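Local coordinates for putative heme binding protein (PDB 6EU8), which probably binds heme as a member of the HmuY-like family of bacterial heme-binding proteins, and is captured here in its heme-free form, at residues K15-T20 with V187-E192; P153-S158 with T175-D180. All blocks are in the same frame, centred on the assembly; numbering follows the deposited sequence.

Contact 1. Residues K15-T20 with V187-E192; sequences KTIDAT and VSFNYE
Strand residues 15-18 and 187-192 run antiparallel, their segment axes 4.6 Å apart at 160°, and Lys-15/Phe-189 and Ile-17/Val-187 form hydrogen-bonded pairs on either side of the non-hydrogen-bonded pair Thr-16/Ser-188. Each hydrogen-bonded pair is closed by two backbone bonds, among them Ile-17 N to Val-187 O at 2.8 Å. Between them, Ser-188 CA lies 3.2 Å from Lys-15 O in a CA-H...O contact. On the face of Thr-16 and Ser-188 the two hydroxyls meet, Thr-16 OG1 and Ser-188 OG 2.8 Å apart in a hydrogen bond. Both oxygens stand anti to their own carbonyl carbons (chi1 -63° and -62°), which turns them toward each other across the pair.

The other face carries Lys-15, Ile-17, Val-187 and Phe-189. Lys-15 CB sits over one face of the Phe-189 ring, 4.1 Å from its centroid, as a CH-pi contact. Ile-17 CG1 approaches the same ring obliquely, 4.0 Å from Phe-189 CE1. Farther along, Lys-15 CG touches the edge of the Tyr-191 ring, 4.1 Å from CE1 of Tyr-191. The lysine then bends at chi2 and chi3 and its NZ hydrogen-bonds to Gly-33 O, while Tyr-191 OH bonds to Leu-30 O, so both polar ends are tied to the segment that follows strand 24-28. Ile-73 of strand 71-74 packs on Ile-17, Val-187 and Phe-189. The pairing is a regular antiparallel beta ladder joining the N-terminal strand 11-18 to the C-terminal strand 184-194 within the large sheet of this HmuY-like, beta-rich fold.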
loop_
_atom_site.group_PDB
_atom_site.type_symbol
_atom_site.label_atom_id
_atom_site.label_comp_id
_atom_site.label_asym_id
_atom_site.label_seq_id
_atom_site.Cartn_x
_atom_site.Cartn_y
_atom_site.Cartn_z
ATOM N N LYS A 15 -6.676 2.172 11.654
ATOM C CA LYS A 15 -5.856 3.284 11.176
ATOM C C LYS A 15 -6.490 3.977 9.989
ATOM O O LYS A 15 -7.173 3.331 9.201
ATOM C CB LYS A 15 -4.498 2.787 10.687
ATOM C CG LYS A 15 -3.461 2.566 11.755
ATOM C CD LYS A 15 -3.018 3.892 12.328
ATOM C CE LYS A 15 -1.577 3.851 12.754
ATOM N NZ LYS A 15 -1.347 5.064 13.579
ATOM N N THR A 16 -6.209 5.267 9.861
ATOM C CA THR A 16 -6.596 6.052 8.685
ATOM C C THR A 16 -5.345 6.739 8.141
ATOM O O THR A 16 -4.678 7.484 8.865
ATOM C CB THR A 16 -7.692 7.076 9.022
ATOM O OG1 THR A 16 -8.867 6.363 9.444
ATOM C CG2 THR A 16 -8.017 7.934 7.803
ATOM N N ILE A 17 -5.013 6.451 6.877
ATOM C CA ILE A 17 -3.795 6.952 6.220
ATOM C C ILE A 17 -4.138 7.920 5.072
ATOM O O ILE A 17 -4.893 7.584 4.156
ATOM C CB ILE A 17 -2.922 5.787 5.653
ATOM C CG1 ILE A 17 -2.581 4.748 6.731
ATOM C CG2 ILE A 17 -1.679 6.321 4.935
ATOM C CD1 ILE A 17 -1.736 5.266 7.879
ATOM N N ASP A 18 -3.542 9.110 5.104
ATOM C CA ASP A 18 -3.665 10.065 4.002
ATOM C C ASP A 18 -2.663 9.727 2.906
ATOM O O ASP A 18 -1.508 10.162 2.955
ATOM C CB ASP A 18 -3.473 11.495 4.505
ATOM C CG ASP A 18 -3.586 12.535 3.411
ATOM O OD1 ASP A 18 -3.722 12.199 2.215
ATOM O OD2 ASP A 18 -3.497 13.738 3.765
ATOM N N ALA A 19 -3.122 8.943 1.925
ATOM C CA ALA A 19 -2.309 8.554 0.751
ATOM C C ALA A 19 -2.782 9.283 -0.510
ATOM O O ALA A 19 -2.656 8.774 -1.613
ATOM C CB ALA A 19 -2.362 7.033 0.577
ATOM N N THR A 20 -3.270 10.522 -0.354
ATOM C CA THR A 20 -3.799 11.274 -1.494
ATOM C C THR A 20 -2.748 11.741 -2.511
ATOM O O THR A 20 -3.070 11.926 -3.679
ATOM C CB THR A 20 -4.597 12.530 -1.017
ATOM O OG1 THR A 20 -3.764 13.377 -0.222
ATOM C CG2 THR A 20 -5.840 12.100 -0.269
ATOM N N VAL A 187 -7.150 6.075 3.187
ATOM C CA VAL A 187 -7.280 4.632 3.292
ATOM C C VAL A 187 -7.418 4.223 4.747
ATOM O O VAL A 187 -6.500 4.490 5.537
ATOM C CB VAL A 187 -6.055 3.945 2.639
ATOM C CG1 VAL A 187 -6.122 2.432 2.789
ATOM C CG2 VAL A 187 -5.939 4.344 1.171
ATOM N N SER A 188 -8.546 3.596 5.100
ATOM C CA SER A 188 -8.808 3.106 6.493
ATOM C C SER A 188 -8.886 1.588 6.548
ATOM O O SER A 188 -9.418 0.964 5.626
ATOM C CB SER A 188 -10.097 3.725 7.065
ATOM O OG SER A 188 -10.010 5.124 7.174
ATOM N N PHE A 189 -8.332 0.979 7.622
ATOM C CA PHE A 189 -8.420 -0.455 7.824
ATOM C C PHE A 189 -8.405 -0.791 9.306
ATOM O O PHE A 189 -7.854 -0.031 10.108
ATOM C CB PHE A 189 -7.248 -1.192 7.113
ATOM C CG PHE A 189 -5.887 -0.600 7.392
ATOM C CD1 PHE A 189 -5.408 0.469 6.666
ATOM C CD2 PHE A 189 -5.078 -1.119 8.413
ATOM C CE1 PHE A 189 -4.156 1.036 6.949
ATOM C CE2 PHE A 189 -3.827 -0.574 8.688
ATOM C CZ PHE A 189 -3.360 0.497 7.956
ATOM N N ASN A 190 -9.021 -1.920 9.625
ATOM C CA ASN A 190 -8.921 -2.542 10.946
ATOM C C ASN A 190 -7.904 -3.665 10.829
ATOM O O ASN A 190 -7.773 -4.282 9.772
ATOM C CB ASN A 190 -10.293 -3.101 11.360
ATOM C CG ASN A 190 -11.357 -2.020 11.491
ATOM O OD1 ASN A 190 -11.059 -0.852 11.712
ATOM N ND2 ASN A 190 -12.622 -2.433 11.362
ATOM N N TYR A 191 -7.144 -3.945 11.898
ATOM C CA TYR A 191 -6.232 -5.080 11.878
ATOM C C TYR A 191 -6.050 -5.787 13.239
ATOM O O TYR A 191 -6.327 -5.192 14.270
ATOM C CB TYR A 191 -4.846 -4.681 11.304
ATOM C CG TYR A 191 -4.070 -3.709 12.127
ATOM C CD1 TYR A 191 -4.235 -2.340 11.989
ATOM C CD2 TYR A 191 -3.139 -4.163 13.077
ATOM C CE1 TYR A 191 -3.482 -1.439 12.742
ATOM C CE2 TYR A 191 -2.416 -3.283 13.826
ATOM C CZ TYR A 191 -2.567 -1.940 13.658
ATOM O OH TYR A 191 -1.825 -1.071 14.411
ATOM N N GLU A 192 -5.571 -7.014 13.181
ATOM C CA GLU A 192 -5.144 -7.786 14.373
ATOM C C GLU A 192 -3.718 -8.314 14.085
ATOM O O GLU A 192 -3.538 -9.197 13.250
ATOM C CB GLU A 192 -6.147 -8.916 14.691
ATOM C CG GLU A 192 -7.566 -8.406 14.924
ATOM C CD GLU A 192 -8.526 -9.431 15.536
ATOM O OE1 GLU A 192 -8.212 -10.632 15.560
ATOM O OE2 GLU A 192 -9.625 -9.004 15.983
#

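Contact 2. Residues P153-S158 with T175-D180; sequences PVLSKS and TDATND
A classic beta bulge, in which Thr-175 and Asp-176 both face Ser-188 of strand 184-194, marks the part of strand 169-178 on which Pro-153 and Leu-155 rest. Just beyond the bulge the chain turns a corner at Ala-177. No hydrogen bond links the two segments; they meet by van der Waals packing of a leucine and a proline on backbone and methyl groups, burying 190 Å² in all.

Leu-155 divides its two methyls between the bulge and the corner. Its CD2 lies against the peptide joining Thr-175 to Asp-176, with Leu-155 CD2 3.5 Å from Thr-175 C. The other branch, CD1, reaches the methyl of Ala-177, 4.0 Å from CB of that residue. With CG anti to the carbonyl carbon (chi1 -79°) and chi2 at 61°, the two methyls part in these two directions. Pro-153 meets the same alanine with its ring, so the Ala-177 methyl touches both a leucine branch and the proline CG. Trp-143 also packs on Leu-155 and Ala-177, and the short strand 154-155 pairs with strand 144-146, which places this surface contact between a two-stranded sheet and the large one.

Each segment also holds a side-chain hydrogen bond of its own. Ser-156 OG accepts a hydrogen bond from the backbone N of Ser-158 at 3.0 Å, an ST turn that follows the strand. In the other segment, Thr-175 OG1 donates to Asp-176 OD1 at 2.8 Å, meeting the anti side of the carboxylate from 32° out of its plane. At the far end of the contact the proline ring lies obliquely to Thr-178, Pro-153 CD being 4.0 Å from Thr-178 CG2.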
loop_
_atom_site.group_PDB
_atom_site.type_symbol
_atom_site.label_atom_id
_atom_site.label_comp_id
_atom_site.label_asym_id
_atom_site.label_seq_id
_atom_site.Cartn_x
_atom_site.Cartn_y
_atom_site.Cartn_z
ATOM N N PRO A 153 -15.075 4.180 -5.260
ATOM C CA PRO A 153 -14.422 2.872 -5.299
ATOM C C PRO A 153 -15.288 1.771 -4.651
ATOM O O PRO A 153 -16.075 2.065 -3.743
ATOM C CB PRO A 153 -13.121 3.111 -4.512
ATOM C CG PRO A 153 -12.919 4.592 -4.455
ATOM C CD PRO A 153 -14.338 5.123 -4.416
ATOM N N VAL A 154 -15.166 0.553 -5.161
ATOM C CA VAL A 154 -15.856 -0.637 -4.607
ATOM C C VAL A 154 -14.756 -1.486 -3.937
ATOM O O VAL A 154 -13.808 -1.913 -4.617
ATOM C CB VAL A 154 -16.535 -1.456 -5.727
ATOM C CG1 VAL A 154 -17.182 -2.732 -5.194
ATOM C CG2 VAL A 154 -17.594 -0.583 -6.409
ATOM N N LEU A 155 -14.898 -1.731 -2.623
ATOM C CA LEU A 155 -13.875 -2.458 -1.807
ATOM C C LEU A 155 -14.216 -3.929 -1.674
ATOM O O LEU A 155 -15.397 -4.308 -1.619
ATOM C CB LEU A 155 -13.759 -1.855 -0.398
ATOM C CG LEU A 155 -12.957 -0.576 -0.153
ATOM C CD1 LEU A 155 -13.533 0.595 -0.937
ATOM C CD2 LEU A 155 -12.915 -0.245 1.341
ATOM N N SER A 156 -13.185 -4.766 -1.631
ATOM C CA SER A 156 -13.338 -6.177 -1.293
ATOM C C SER A 156 -13.775 -6.294 0.153
ATOM O O SER A 156 -13.392 -5.498 0.998
ATOM C CB SER A 156 -11.998 -6.902 -1.455
ATOM O OG SER A 156 -12.049 -8.242 -0.983
ATOM N N LYS A 157 -14.569 -7.321 0.438
ATOM C CA LYS A 157 -14.969 -7.647 1.820
ATOM C C LYS A 157 -14.063 -8.719 2.452
ATOM O O LYS A 157 -14.364 -9.159 3.580
ATOM C CB LYS A 157 -16.422 -8.128 1.820
ATOM C CG LYS A 157 -17.422 -7.105 1.321
ATOM C CD LYS A 157 -17.510 -5.955 2.293
ATOM C CE LYS A 157 -18.901 -5.345 2.427
ATOM N NZ LYS A 157 -19.143 -4.280 1.417
ATOM N N SER A 158 -12.998 -9.145 1.757
ATOM C CA SER A 158 -12.098 -10.202 2.252
ATOM C C SER A 158 -11.181 -9.732 3.388
ATOM O O SER A 158 -10.705 -8.596 3.416
ATOM C CB SER A 158 -11.243 -10.773 1.127
ATOM O OG SER A 158 -12.036 -11.257 0.043
ATOM N N THR A 175 -11.618 -0.882 5.263
ATOM C CA THR A 175 -12.975 -0.390 5.499
ATOM C C THR A 175 -13.374 0.813 4.660
ATOM O O THR A 175 -14.568 0.983 4.378
ATOM C CB THR A 175 -13.209 -0.051 6.989
ATOM O OG1 THR A 175 -12.349 1.009 7.424
ATOM C CG2 THR A 175 -13.016 -1.288 7.855
ATOM N N ASP A 176 -12.414 1.659 4.275
ATOM C CA ASP A 176 -12.704 2.873 3.504
ATOM C C ASP A 176 -11.552 3.249 2.574
ATOM O O ASP A 176 -10.366 3.058 2.914
ATOM C CB ASP A 176 -13.002 4.081 4.432
ATOM C CG ASP A 176 -14.105 3.797 5.481
ATOM O OD1 ASP A 176 -13.785 3.278 6.592
ATOM O OD2 ASP A 176 -15.297 4.148 5.216
ATOM N N ALA A 177 -11.910 3.805 1.416
ATOM C CA ALA A 177 -10.940 4.385 0.451
ATOM C C ALA A 177 -11.110 5.881 0.223
ATOM O O ALA A 177 -10.308 6.495 -0.512
ATOM C CB ALA A 177 -11.050 3.671 -0.864
ATOM N N THR A 178 -12.146 6.463 0.835
ATOM C CA THR A 178 -12.384 7.891 0.812
ATOM C C THR A 178 -12.670 8.388 2.232
ATOM O O THR A 178 -13.085 7.615 3.086
ATOM C CB THR A 178 -13.611 8.257 -0.068
ATOM O OG1 THR A 178 -14.820 7.786 0.545
ATOM C CG2 THR A 178 -13.544 7.613 -1.438
ATOM N N ASN A 179 -12.504 9.681 2.447
ATOM C CA ASN A 179 -12.917 10.355 3.697
ATOM C C ASN A 179 -14.427 10.692 3.637
ATOM O O ASN A 179 -15.119 10.290 2.719
ATOM C CB ASN A 179 -12.019 11.580 3.987
ATOM C CG ASN A 179 -12.249 12.758 3.024
ATOM O OD1 ASN A 179 -13.077 12.697 2.115
ATOM N ND2 ASN A 179 -11.495 13.818 3.227
ATOM N N ASP A 180 -14.927 11.430 4.638
ATOM C CA ASP A 180 -16.361 11.761 4.706
ATOM C C ASP A 180 -16.815 12.799 3.647
ATOM O O ASP A 180 -18.022 12.988 3.439
ATOM C CB ASP A 180 -16.735 12.242 6.116
ATOM C CG ASP A 180 -16.602 11.150 7.185
ATOM O OD1 ASP A 180 -16.662 9.943 6.872
ATOM O OD2 ASP A 180 -16.456 11.506 8.375
#

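How the contacts relate
The centres of contact 1 and contact 2 lie about 10 Å apart, on the same side of the chain's centre. They share the large antiparallel sheet, where strand 184-194 lies between strands 11-18 and 169-178. Ser-188 joins them: its N is 2.9 Å from Asp-176 O and its O is 2.9 Å from Thr-175 N, both probable hydrogen bonds. Along the chain, residues 15-20 come first, then 153-158, 175-180 and 187-192, so contact 2 falls wholly between the two segments of contact 1. The N-terminal strand is thus brought beside the last hairpin of the sheet, whose first strand meets Pro-153 and Leu-155 at its C-terminal end.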